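Local coordinates for protein Abbfa_003403 (Acinetobacter baumannii, PDB 4ZXH) that works as a four-domain nonribosomal peptide synthetase, probably activating an amino acid, joining it to a carrier-bound partner and releasing the product through its thioesterase, at residues Asp532-Met537 against Leu549-Ala554; Ala517-Tyr522 against Leu544-Leu549; Trp1185-Leu1190 against Leu1198-Gln1203. One frame throughout, in Å; residues are numbered along the deposited sequence.

How the contacts relate
Contacts 1 and 2 are neighbours in the adenylation domain, with centres about 8 Å apart, and both use helix 543-553. L549 belongs to both. They also touch directly: A520 CB lies 3.7 Å from G550 O, and A547 CB is 4.0 Å from L536 CD1. Along the chain their segments alternate; strand 533-537 and helix 509-525 both pack on helix 543-553. Contact 3 belongs to the thioesterase domain, its centre about 78 Å from that of contact 1 and about 79 Å from that of contact 2, with nearest atoms about 61 Å away in both cases. All three are structural packing, and the phosphopantetheine lies apart from them.

Contact 1 of 3, residues Asp532-Met537 against Leu549-Ala554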
loop_
_atom_site.group_PDB
_atom_site.type_symbol
_atom_site.label_atom_id
_atom_site.label_comp_id
_atom_site.label_asym_id
_atom_site.label_seq_id
_atom_site.Cartn_x
_atom_site.Cartn_y
_atom_site.Cartn_z
ATOM N N ASP A 532 0.865 -53.246 17.810
ATOM C CA ASP A 532 -0.546 -53.064 17.518
ATOM C C ASP A 532 -0.891 -51.580 17.566
ATOM O O ASP A 532 -0.175 -50.764 18.180
ATOM C CB ASP A 532 -1.420 -53.866 18.486
ATOM C CG ASP A 532 -1.411 -55.382 18.182
ATOM O OD1 ASP A 532 -0.854 -55.795 17.131
ATOM O OD2 ASP A 532 -1.969 -56.161 18.995
ATOM N N ARG A 533 -1.971 -51.227 16.881
ATOM C CA ARG A 533 -2.447 -49.858 16.873
ATOM C C ARG A 533 -3.686 -49.786 17.723
ATOM O O ARG A 533 -4.625 -50.545 17.500
ATOM C CB ARG A 533 -2.725 -49.394 15.456
ATOM C CG ARG A 533 -1.467 -49.199 14.645
ATOM C CD ARG A 533 -1.791 -48.966 13.178
ATOM N NE ARG A 533 -2.757 -49.952 12.696
ATOM C CZ ARG A 533 -2.443 -51.195 12.353
ATOM N NH1 ARG A 533 -1.180 -51.602 12.449
ATOM N NH2 ARG A 533 -3.388 -52.030 11.922
ATOM N N VAL A 534 -3.674 -48.895 18.711
ATOM C CA VAL A 534 -4.767 -48.783 19.674
ATOM C C VAL A 534 -5.471 -47.442 19.563
ATOM O O VAL A 534 -4.866 -46.388 19.807
ATOM C CB VAL A 534 -4.263 -48.968 21.105
ATOM C CG1 VAL A 534 -5.334 -48.586 22.114
ATOM C CG2 VAL A 534 -3.799 -50.397 21.299
ATOM N N GLY A 535 -6.744 -47.486 19.174
ATOM C CA GLY A 535 -7.573 -46.294 19.139
ATOM C C GLY A 535 -7.727 -45.726 20.537
ATOM O O GLY A 535 -7.914 -46.463 21.504
ATOM N N LEU A 536 -7.630 -44.412 20.652
ATOM C CA LEU A 536 -7.745 -43.768 21.950
ATOM C C LEU A 536 -8.828 -42.701 21.932
ATOM O O LEU A 536 -8.651 -41.641 21.323
ATOM C CB LEU A 536 -6.414 -43.157 22.355
ATOM C CG LEU A 536 -6.382 -42.562 23.755
ATOM C CD1 LEU A 536 -6.821 -43.598 24.780
ATOM C CD2 LEU A 536 -4.964 -42.066 24.037
ATOM N N MET A 537 -9.945 -42.986 22.598
ATOM C CA MET A 537 -11.092 -42.084 22.615
ATOM C C MET A 537 -11.445 -41.704 24.053
ATOM O O MET A 537 -12.318 -42.332 24.662
ATOM C CB MET A 537 -12.291 -42.737 21.917
ATOM C CG MET A 537 -13.411 -41.784 21.546
ATOM S SD MET A 537 -14.884 -42.592 20.869
ATOM C CE MET A 537 -14.310 -43.125 19.267
ATOM N N LEU A 549 0.985 -43.577 28.108
ATOM C CA LEU A 549 2.159 -44.317 28.546
ATOM C C LEU A 549 1.850 -45.789 28.725
ATOM O O LEU A 549 2.720 -46.628 28.524
ATOM C CB LEU A 549 2.715 -43.722 29.836
ATOM C CG LEU A 549 3.319 -42.318 29.684
ATOM C CD1 LEU A 549 3.636 -41.686 31.020
ATOM C CD2 LEU A 549 4.573 -42.397 28.838
ATOM N N GLY A 550 0.608 -46.101 29.087
ATOM C CA GLY A 550 0.191 -47.485 29.270
ATOM C C GLY A 550 0.233 -48.202 27.939
ATOM O O GLY A 550 0.795 -49.296 27.827
ATOM N N ILE A 551 -0.344 -47.565 26.921
ATOM C CA ILE A 551 -0.341 -48.102 25.567
ATOM C C ILE A 551 1.087 -48.311 25.070
ATOM O O ILE A 551 1.408 -49.333 24.467
ATOM C CB ILE A 551 -1.083 -47.176 24.610
ATOM C CG1 ILE A 551 -2.574 -47.172 24.928
ATOM C CG2 ILE A 551 -0.878 -47.625 23.177
ATOM C CD1 ILE A 551 -3.284 -45.968 24.351
ATOM N N TRP A 552 1.949 -47.342 25.337
ATOM C CA TRP A 552 3.341 -47.472 24.962
ATOM C C TRP A 552 4.016 -48.625 25.684
ATOM O O TRP A 552 4.822 -49.338 25.101
ATOM C CB TRP A 552 4.095 -46.178 25.243
ATOM C CG TRP A 552 3.822 -45.122 24.231
ATOM C CD1 TRP A 552 3.146 -45.265 23.049
ATOM C CD2 TRP A 552 4.211 -43.750 24.305
ATOM N NE1 TRP A 552 3.092 -44.063 22.391
ATOM C CE2 TRP A 552 3.739 -43.123 23.142
ATOM C CE3 TRP A 552 4.908 -42.997 25.248
ATOM C CZ2 TRP A 552 3.949 -41.783 22.898
ATOM C CZ3 TRP A 552 5.103 -41.666 25.004
ATOM C CH2 TRP A 552 4.621 -41.071 23.845
ATOM N N ALA A 553 3.682 -48.812 26.955
ATOM C CA ALA A 553 4.366 -49.812 27.759
ATOM C C ALA A 553 3.983 -51.226 27.323
ATOM O O ALA A 553 4.714 -52.185 27.582
ATOM C CB ALA A 553 4.067 -49.608 29.220
ATOM N N ALA A 554 2.846 -51.342 26.644
ATOM C CA ALA A 554 2.410 -52.620 26.094
ATOM C C ALA A 554 2.990 -52.792 24.701
ATOM O O ALA A 554 2.659 -53.741 23.988
ATOM C CB ALA A 554 0.889 -52.707 26.059
#
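V534 of the strand and I551 of the helix meet tip to tip, methyl against methyl, with V534 CG1 4.0 Å from I551 CD1. This is the dense part of the contact. The valine branch that makes it stands opposite the backbone N (chi1 169°) and also comes near I551 CG1, while V534 CB faces I551 CG2 at 4.2 Å. The isoleucine thus offers both of its branches to one valine. Two residues along the strand, L536 lies more loosely against the same methyl, its CD2 4.3 Å from I551 CD1. L583 of strand 581-584 touches all three side chains, and L523 of helix 509-525 also lies on I551. The looser end, at D532 and A554, is partly exposed to solvent. The D532 side chain comes no nearer than 6.9 Å to the helical segment; its carboxylate forms a salt bridge with K580 instead. The two segments belong to the beta-alpha-beta unit of strand 533-537, helix 543-553 and strand 557-560, in which V534 is backbone-bonded to A557 and V559. With carbon alone meeting carbon, the helix is probably held on the strand by burial of apolar surface and fit of shape, not by directional bonds.

Contact 2 of 3, residues Ala517-Tyr522 against Leu544-Leu549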
loop_
_atom_site.group_PDB
_atom_site.type_symbol
_atom_site.label_atom_id
_atom_site.label_comp_id
_atom_site.label_asym_id
_atom_site.label_seq_id
_atom_site.Cartn_x
_atom_site.Cartn_y
_atom_site.Cartn_z
ATOM N N ALA A 517 0.997 -49.338 34.728
ATOM C CA ALA A 517 1.117 -50.773 34.847
ATOM C C ALA A 517 -0.225 -51.464 34.609
ATOM O O ALA A 517 -0.312 -52.435 33.853
ATOM C CB ALA A 517 1.668 -51.124 36.210
ATOM N N GLY A 518 -1.270 -50.948 35.246
ATOM C CA GLY A 518 -2.592 -51.544 35.163
ATOM C C GLY A 518 -3.220 -51.433 33.787
ATOM O O GLY A 518 -3.973 -52.317 33.365
ATOM N N ILE A 519 -2.912 -50.349 33.081
ATOM C CA ILE A 519 -3.439 -50.155 31.739
ATOM C C ILE A 519 -2.639 -50.995 30.749
ATOM O O ILE A 519 -3.182 -51.536 29.781
ATOM C CB ILE A 519 -3.416 -48.675 31.348
ATOM C CG1 ILE A 519 -4.382 -47.892 32.241
ATOM C CG2 ILE A 519 -3.806 -48.474 29.885
ATOM C CD1 ILE A 519 -4.442 -46.428 31.895
ATOM N N ALA A 520 -1.348 -51.138 31.005
ATOM C CA ALA A 520 -0.528 -51.976 30.146
ATOM C C ALA A 520 -1.005 -53.419 30.251
ATOM O O ALA A 520 -1.184 -54.109 29.247
ATOM C CB ALA A 520 0.935 -51.858 30.519
ATOM N N GLU A 521 -1.240 -53.862 31.479
ATOM C CA GLU A 521 -1.649 -55.239 31.714
ATOM C C GLU A 521 -3.068 -55.498 31.215
ATOM O O GLU A 521 -3.343 -56.559 30.672
ATOM C CB GLU A 521 -1.523 -55.586 33.197
ATOM C CG GLU A 521 -1.925 -57.014 33.558
ATOM C CD GLU A 521 -1.151 -58.099 32.802
ATOM O OE1 GLU A 521 -0.063 -57.818 32.244
ATOM O OE2 GLU A 521 -1.642 -59.251 32.779
ATOM N N TYR A 522 -3.964 -54.534 31.377
ATOM C CA TYR A 522 -5.303 -54.672 30.821
ATOM C C TYR A 522 -5.241 -54.924 29.309
ATOM O O TYR A 522 -5.928 -55.811 28.782
ATOM C CB TYR A 522 -6.118 -53.425 31.119
ATOM C CG TYR A 522 -7.612 -53.545 30.876
ATOM C CD1 TYR A 522 -8.361 -54.506 31.527
ATOM C CD2 TYR A 522 -8.284 -52.644 30.046
ATOM C CE1 TYR A 522 -9.726 -54.605 31.342
ATOM C CE2 TYR A 522 -9.662 -52.738 29.851
ATOM C CZ TYR A 522 -10.371 -53.725 30.507
ATOM O OH TYR A 522 -11.732 -53.847 30.338
ATOM N N LEU A 544 -5.613 -39.541 30.968
ATOM C CA LEU A 544 -5.128 -39.341 29.594
ATOM C C LEU A 544 -3.608 -39.510 29.481
ATOM O O LEU A 544 -3.150 -40.339 28.687
ATOM C CB LEU A 544 -5.573 -37.978 29.049
ATOM C CG LEU A 544 -5.075 -37.500 27.676
ATOM C CD1 LEU A 544 -5.287 -38.553 26.602
ATOM C CD2 LEU A 544 -5.804 -36.205 27.285
ATOM N N PRO A 545 -2.818 -38.764 30.278
ATOM C CA PRO A 545 -1.379 -39.061 30.192
ATOM C C PRO A 545 -1.070 -40.511 30.502
ATOM O O PRO A 545 -0.194 -41.103 29.863
ATOM C CB PRO A 545 -0.761 -38.140 31.251
ATOM C CG PRO A 545 -1.723 -36.974 31.325
ATOM C CD PRO A 545 -3.087 -37.601 31.148
ATOM N N ALA A 546 -1.790 -41.086 31.462
ATOM C CA ALA A 546 -1.571 -42.485 31.835
ATOM C C ALA A 546 -1.926 -43.453 30.688
ATOM O O ALA A 546 -1.256 -44.466 30.490
ATOM C CB ALA A 546 -2.364 -42.821 33.080
ATOM N N ALA A 547 -2.961 -43.134 29.919
ATOM C CA ALA A 547 -3.348 -43.982 28.795
ATOM C C ALA A 547 -2.247 -44.025 27.739
ATOM O O ALA A 547 -1.912 -45.095 27.231
ATOM C CB ALA A 547 -4.659 -43.499 28.182
ATOM N N ILE A 548 -1.691 -42.860 27.408
ATOM C CA ILE A 548 -0.596 -42.794 26.447
ATOM C C ILE A 548 0.526 -43.735 26.872
ATOM O O ILE A 548 0.965 -44.592 26.104
ATOM C CB ILE A 548 0.003 -41.376 26.321
ATOM C CG1 ILE A 548 -1.078 -40.313 26.066
ATOM C CG2 ILE A 548 1.098 -41.363 25.273
ATOM C CD1 ILE A 548 -1.430 -40.067 24.643
ATOM N N LEU A 549 0.985 -43.577 28.108
ATOM C CA LEU A 549 2.159 -44.317 28.546
ATOM C C LEU A 549 1.850 -45.789 28.725
ATOM O O LEU A 549 2.720 -46.628 28.524
ATOM C CB LEU A 549 2.715 -43.722 29.836
ATOM C CG LEU A 549 3.319 -42.318 29.684
ATOM C CD1 LEU A 549 3.636 -41.686 31.020
ATOM C CD2 LEU A 549 4.573 -42.397 28.838
#
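The peptide group joining A546 to A547 is the flat group of this contact, and the end of I519 lies over its outward face. I519 CD1 stands 4.0 Å from A546 O and 4.1 Å from A546 C, almost directly above the carbonyl. The opposite face of the peptide is turned into its own helix. The same methyl is also bordered by A547 CA at 4.1 Å and A546 CB at 4.3 Å from I519 CD1. A second flat group, the ring of Y522, has no part in this meeting; it packs edge-to-face with H526, near Q603 and A604.

I519 reaches across because its long branch is fully extended (chi2 -179°), with CG1 set opposite the carbonyl carbon (chi1 -66°). It is the one side chain of 517-522 that touches 544-549, meeting it at A546 and A547. The small alanines are consistent with the near approach of the backbones, I519 CA and A547 CA being 6.8 Å apart. Contacts here are apolar or over a peptide face; across the contact, A546 O is met by the methyl carbon of I519.

Around the touching atoms the packing is continued by I601 on I519, by L512 and H515 on A546, and by L536 and L538 on A547. E521 points elsewhere and pairs with R524 in a salt bridge along its own helix. Helices 509-525 and 543-553 precede and follow strand 533-537 in the chain, and they are laid side by side against the parallel sheet of strands 557-560, 533-537, 581-584 and 598-600. Such a layer of helices on a parallel sheet is typical of one of the alpha/beta subdomains in the large N-terminal domain of the adenylate-forming (ANL) enzymes.

Contact 3 of 3, residues Trp1185-Leu1190 against Leu1198-Gln1203; sequences WFARDL and LTIPAQ
L1198 reaches A1187 through two torsions: chi1 (176°) sets CG opposite the backbone N and directs it toward A1187, and chi2 (61°) then places CD2 3.9 Å from A1187 CB. I1200 comes to the same methyl with its longer branch, CG1 lying 3.9 Å from A1187 CB, so two large side chains of the extended segment converge on one alanine of the helix. L1198 CD2 also lies beside the backbone carbonyl, 3.6 Å from A1187 O. Next along the helix, R1188 CA faces L1198 O at 3.6 Å in a CA-H...O contact. The arginine chain bends at chi3 (63°) and turns away to its neighbour: R1188 NE forms a salt bridge with D1189 OD1 at 2.8 Å, entering from above the carboxylate plane. D1189 OD2 is also bonded to Y1243 OH, which ties this salt-bridged pair to helix 1233-1251. I1200 O accepts a hydrogen bond from S1184, and P1201 sits at the N-cap of helix 1202-1206. V1217 on A1187, and H1216 and E1220 on I1200, bring in helix 1210-1223. The contact belongs to the helical region inserted in the chain between strands 1157-1163 and 1262-1267, consistent with the lid of an alpha/beta-hydrolase thioesterase.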
loop_
_atom_site.group_PDB
_atom_site.type_symbol
_atom_site.label_atom_id
_atom_site.label_comp_id
_atom_site.label_asym_id
_atom_site.label_seq_id
_atom_site.Cartn_x
_atom_site.Cartn_y
_atom_site.Cartn_z
ATOM N N TRP A 1185 -42.097 20.336 4.688
ATOM C CA TRP A 1185 -41.829 20.866 3.353
ATOM C C TRP A 1185 -40.348 20.823 3.022
ATOM O O TRP A 1185 -39.960 20.340 1.962
ATOM C CB TRP A 1185 -42.333 22.294 3.216
ATOM C CG TRP A 1185 -43.812 22.381 3.206
ATOM C CD1 TRP A 1185 -44.699 21.340 3.217
ATOM C CD2 TRP A 1185 -44.593 23.569 3.182
ATOM N NE1 TRP A 1185 -45.984 21.810 3.216
ATOM C CE2 TRP A 1185 -45.949 23.181 3.194
ATOM C CE3 TRP A 1185 -44.283 24.931 3.158
ATOM C CZ2 TRP A 1185 -46.981 24.093 3.174
ATOM C CZ3 TRP A 1185 -45.315 25.839 3.151
ATOM C CH2 TRP A 1185 -46.649 25.413 3.158
ATOM N N PHE A 1186 -39.527 21.300 3.944
ATOM C CA PHE A 1186 -38.102 21.361 3.702
ATOM C C PHE A 1186 -37.510 19.982 3.433
ATOM O O PHE A 1186 -36.670 19.819 2.530
ATOM C CB PHE A 1186 -37.385 22.002 4.880
ATOM C CG PHE A 1186 -35.911 22.059 4.706
ATOM C CD1 PHE A 1186 -35.362 22.730 3.620
ATOM C CD2 PHE A 1186 -35.069 21.453 5.617
ATOM C CE1 PHE A 1186 -33.998 22.785 3.438
ATOM C CE2 PHE A 1186 -33.690 21.510 5.443
ATOM C CZ PHE A 1186 -33.154 22.175 4.342
ATOM N N ALA A 1187 -37.960 18.990 4.200
ATOM C CA ALA A 1187 -37.503 17.618 3.994
ATOM C C ALA A 1187 -37.839 17.141 2.571
ATOM O O ALA A 1187 -36.984 16.609 1.871
ATOM C CB ALA A 1187 -38.117 16.702 5.021
ATOM N N ARG A 1188 -39.082 17.370 2.151
ATOM C CA ARG A 1188 -39.533 17.015 0.812
ATOM C C ARG A 1188 -38.723 17.726 -0.275
ATOM O O ARG A 1188 -38.213 17.079 -1.195
ATOM C CB ARG A 1188 -41.026 17.337 0.646
ATOM C CG ARG A 1188 -41.543 17.153 -0.772
ATOM C CD ARG A 1188 -42.832 17.902 -1.003
ATOM N NE ARG A 1188 -42.630 19.342 -0.849
ATOM C CZ ARG A 1188 -43.605 20.230 -0.690
ATOM N NH1 ARG A 1188 -44.874 19.836 -0.653
ATOM N NH2 ARG A 1188 -43.306 21.513 -0.552
ATOM N N ASP A 1189 -38.600 19.047 -0.166
ATOM C CA ASP A 1189 -37.892 19.848 -1.172
ATOM C C ASP A 1189 -36.382 19.590 -1.166
ATOM O O ASP A 1189 -35.671 19.930 -2.112
ATOM C CB ASP A 1189 -38.166 21.347 -0.967
ATOM C CG ASP A 1189 -39.649 21.695 -1.110
ATOM O OD1 ASP A 1189 -40.383 20.851 -1.671
ATOM O OD2 ASP A 1189 -40.084 22.807 -0.681
ATOM N N LEU A 1190 -35.898 18.985 -0.095
ATOM C CA LEU A 1190 -34.509 18.566 -0.012
ATOM C C LEU A 1190 -34.218 17.366 -0.917
ATOM O O LEU A 1190 -33.167 17.282 -1.534
ATOM C CB LEU A 1190 -34.193 18.208 1.431
ATOM C CG LEU A 1190 -32.788 18.275 1.982
ATOM C CD1 LEU A 1190 -32.160 19.605 1.633
ATOM C CD2 LEU A 1190 -32.900 18.102 3.487
ATOM N N LEU A 1198 -38.883 12.214 0.262
ATOM C CA LEU A 1198 -38.617 12.101 1.675
ATOM C C LEU A 1198 -39.859 12.646 2.364
ATOM O O LEU A 1198 -40.169 13.824 2.244
ATOM C CB LEU A 1198 -37.359 12.867 2.047
ATOM C CG LEU A 1198 -37.018 12.917 3.524
ATOM C CD1 LEU A 1198 -36.806 11.506 4.031
ATOM C CD2 LEU A 1198 -35.794 13.791 3.717
ATOM N N THR A 1199 -40.598 11.763 3.026
ATOM C CA THR A 1199 -41.880 12.104 3.624
ATOM C C THR A 1199 -41.810 12.061 5.149
ATOM O O THR A 1199 -41.948 11.007 5.761
ATOM C CB THR A 1199 -42.993 11.157 3.154
ATOM O OG1 THR A 1199 -43.129 11.237 1.733
ATOM C CG2 THR A 1199 -44.313 11.546 3.777
ATOM N N ILE A 1200 -41.566 13.213 5.756
ATOM C CA ILE A 1200 -41.659 13.342 7.198
ATOM C C ILE A 1200 -42.943 14.120 7.475
ATOM O O ILE A 1200 -43.005 15.332 7.269
ATOM C CB ILE A 1200 -40.457 14.082 7.806
ATOM C CG1 ILE A 1200 -39.131 13.622 7.196
ATOM C CG2 ILE A 1200 -40.433 13.902 9.294
ATOM C CD1 ILE A 1200 -38.771 12.240 7.534
ATOM N N PRO A 1201 -43.992 13.421 7.909
ATOM C CA PRO A 1201 -45.270 14.104 8.139
ATOM C C PRO A 1201 -45.184 15.167 9.229
ATOM O O PRO A 1201 -44.560 14.924 10.260
ATOM C CB PRO A 1201 -46.202 12.967 8.569
ATOM C CG PRO A 1201 -45.557 11.713 8.031
ATOM C CD PRO A 1201 -44.084 11.965 8.122
ATOM N N ALA A 1202 -45.804 16.324 8.999
ATOM C CA ALA A 1202 -45.857 17.390 9.999
ATOM C C ALA A 1202 -46.352 16.855 11.314
ATOM O O ALA A 1202 -45.860 17.253 12.361
ATOM C CB ALA A 1202 -46.756 18.523 9.544
ATOM N N GLN A 1203 -47.327 15.950 11.259
ATOM C CA GLN A 1203 -47.900 15.392 12.481
ATOM C C GLN A 1203 -46.872 14.610 13.308
ATOM O O GLN A 1203 -46.919 14.639 14.539
ATOM C CB GLN A 1203 -49.080 14.482 12.171
ATOM C CG GLN A 1203 -49.840 14.092 13.437
ATOM C CD GLN A 1203 -50.695 12.850 13.262
ATOM O OE1 GLN A 1203 -50.827 12.316 12.157
ATOM N NE2 GLN A 1203 -51.273 12.375 14.358
#